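Local coordinates for protein putative P4-specific DNA primase (Enterobacteria phage P4, PDB 1KA8) that makes short RNA primers, unwinds DNA as a helicase and complexes specifically with the phage P4 replication origin through this winged-helix origin-binding domain, at residues Ser19-Gly24 with Leu87-Glu92. Residues are numbered along the deposited sequence; the frame is centred on the assembly and turned at random.
Sequences SGMYMG and LTLKEE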
loop_
_atom_site.group_PDB
_atom_site.type_symbol
_atom_site.label_atom_id
_atom_site.label_comp_id
_atom_site.label_asym_id
_atom_site.label_seq_id
_atom_site.Cartn_x
_atom_site.Cartn_y
_atom_site.Cartn_z
ATOM N N SER A 19 7.177 20.720 5.430
ATOM C CA SER A 19 7.213 21.850 4.511
ATOM C C SER A 19 7.532 21.432 3.073
ATOM O O SER A 19 7.919 22.263 2.254
ATOM C CB SER A 19 8.234 22.895 4.977
ATOM O OG SER A 19 9.569 22.471 4.719
ATOM N N GLY A 20 7.371 20.155 2.756
ATOM C CA GLY A 20 7.651 19.712 1.402
ATOM C C GLY A 20 6.465 19.849 0.458
ATOM O O GLY A 20 5.708 20.826 0.530
ATOM N N MET A 21 6.304 18.860 -0.425
ATOM C CA MET A 21 5.218 18.837 -1.404
ATOM C C MET A 21 3.820 18.887 -0.816
ATOM O O MET A 21 3.591 18.549 0.345
ATOM C CB MET A 21 5.324 17.585 -2.274
ATOM C CG MET A 21 6.433 17.645 -3.267
ATOM S SD MET A 21 6.831 16.060 -3.941
ATOM C CE MET A 21 6.066 16.306 -5.542
ATOM N N TYR A 22 2.884 19.317 -1.643
ATOM C CA TYR A 22 1.489 19.367 -1.247
ATOM C C TYR A 22 0.756 18.128 -1.841
ATOM O O TYR A 22 1.035 17.675 -2.970
ATOM C CB TYR A 22 0.842 20.655 -1.770
ATOM C CG TYR A 22 0.962 21.878 -0.870
ATOM C CD1 TYR A 22 2.031 22.769 -0.987
ATOM C CD2 TYR A 22 -0.052 22.184 0.051
ATOM C CE1 TYR A 22 2.078 23.945 -0.218
ATOM C CE2 TYR A 22 -0.018 23.346 0.825
ATOM C CZ TYR A 22 1.046 24.232 0.688
ATOM O OH TYR A 22 1.047 25.401 1.447
ATOM N N MET A 23 -0.170 17.565 -1.084
ATOM C CA MET A 23 -0.917 16.421 -1.578
ATOM C C MET A 23 -1.980 16.984 -2.498
ATOM O O MET A 23 -3.132 17.039 -2.091
ATOM C CB MET A 23 -1.620 15.710 -0.405
ATOM C CG MET A 23 -2.332 14.416 -0.791
ATOM S SD MET A 23 -1.109 13.324 -1.444
ATOM C CE MET A 23 -0.430 12.799 0.040
ATOM N N GLY A 24 -1.634 17.408 -3.709
ATOM C CA GLY A 24 -2.659 17.989 -4.576
ATOM C C GLY A 24 -3.920 17.145 -4.756
ATOM O O GLY A 24 -4.354 16.432 -3.851
ATOM N N LEU A 87 7.638 15.792 2.309
ATOM C CA LEU A 87 8.327 14.992 1.307
ATOM C C LEU A 87 8.770 15.762 0.074
ATOM O O LEU A 87 8.153 16.756 -0.313
ATOM C CB LEU A 87 7.422 13.835 0.869
ATOM C CG LEU A 87 6.692 13.065 1.973
ATOM C CD1 LEU A 87 5.454 12.382 1.393
ATOM C CD2 LEU A 87 7.643 12.071 2.631
ATOM N N THR A 88 9.850 15.283 -0.545
ATOM C CA THR A 88 10.361 15.892 -1.770
ATOM C C THR A 88 10.891 14.807 -2.682
ATOM O O THR A 88 11.209 13.700 -2.226
ATOM C CB THR A 88 11.518 16.892 -1.515
ATOM O OG1 THR A 88 12.745 16.174 -1.322
ATOM C CG2 THR A 88 11.240 17.712 -0.289
ATOM N N LEU A 89 11.006 15.128 -3.965
ATOM C CA LEU A 89 11.501 14.147 -4.920
ATOM C C LEU A 89 13.013 14.031 -4.885
ATOM O O LEU A 89 13.710 15.037 -4.868
ATOM C CB LEU A 89 11.086 14.488 -6.364
ATOM C CG LEU A 89 9.652 14.891 -6.702
ATOM C CD1 LEU A 89 9.432 14.615 -8.163
ATOM C CD2 LEU A 89 8.653 14.139 -5.841
ATOM N N LYS A 90 13.512 12.799 -4.865
ATOM C CA LYS A 90 14.944 12.553 -4.896
ATOM C C LYS A 90 15.411 13.096 -6.243
ATOM O O LYS A 90 14.603 13.315 -7.131
ATOM C CB LYS A 90 15.253 11.054 -4.838
ATOM C CG LYS A 90 14.856 10.348 -3.548
ATOM C CD LYS A 90 15.396 8.922 -3.559
ATOM C CE LYS A 90 15.165 8.195 -2.239
ATOM N NZ LYS A 90 13.719 7.893 -1.936
ATOM N N GLU A 91 16.713 13.310 -6.400
ATOM C CA GLU A 91 17.269 13.849 -7.648
ATOM C C GLU A 91 17.078 12.930 -8.869
ATOM O O GLU A 91 16.839 13.428 -9.962
ATOM C CB GLU A 91 18.770 14.154 -7.473
ATOM C CG GLU A 91 19.659 12.900 -7.637
ATOM C CD GLU A 91 21.142 13.116 -7.331
ATOM O OE1 GLU A 91 21.744 14.079 -7.876
ATOM O OE2 GLU A 91 21.707 12.305 -6.549
ATOM N N GLU A 92 17.186 11.609 -8.696
ATOM C CA GLU A 92 17.037 10.699 -9.824
ATOM C C GLU A 92 15.684 10.869 -10.508
ATOM O O GLU A 92 15.523 10.562 -11.696
ATOM C CB GLU A 92 17.254 9.252 -9.384
ATOM C CG GLU A 92 16.985 8.971 -7.921
ATOM C CD GLU A 92 18.180 9.277 -7.028
ATOM O OE1 GLU A 92 18.422 10.465 -6.727
ATOM O OE2 GLU A 92 18.884 8.324 -6.626
#
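M21 meets the strand end 87-89 through both its backbone and its side chain. The backbone N of M21 donates a hydrogen bond to the carbonyl O of L87, at 2.8 Å between M21 N and L87 O. The bond is nearly straight, 177° at the hydrogen, and comes in almost in line with the carbonyl. The CA of G20 makes a CA-H...O contact with the same carbonyl, with G20 CA 3.5 Å from L87 O.

The M21 side chain then runs past this carbonyl toward L89. With CG anti to the carbonyl carbon of M21 (chi1 -74°), the chain passes beside L87 O, and the bend at chi3 (105°) brings CE as well as SD against L89. SD and CE both abut the CD2 branch of L89, with M21 CE 3.4 Å from L89 CD2. The two side chains cross at about a right angle. This apolar pair is buried.

The domain is a winged helix. Residues 19-24 belong to the long loop between strand 12-14 and helix 37-47. L87 and L89 lie at the C-terminal end of strand 82-89, the middle strand of the small antiparallel sheet.

T85 on the same strand has backbone bonds with G20 and M21, and its hydroxyl also bonds M21 O and L87 N, linking both segments. M21 packs on L37 and A40 of helix 37-47, where L87 touches L37 too. L89 rests on L12 of strand 12-14 and on W97.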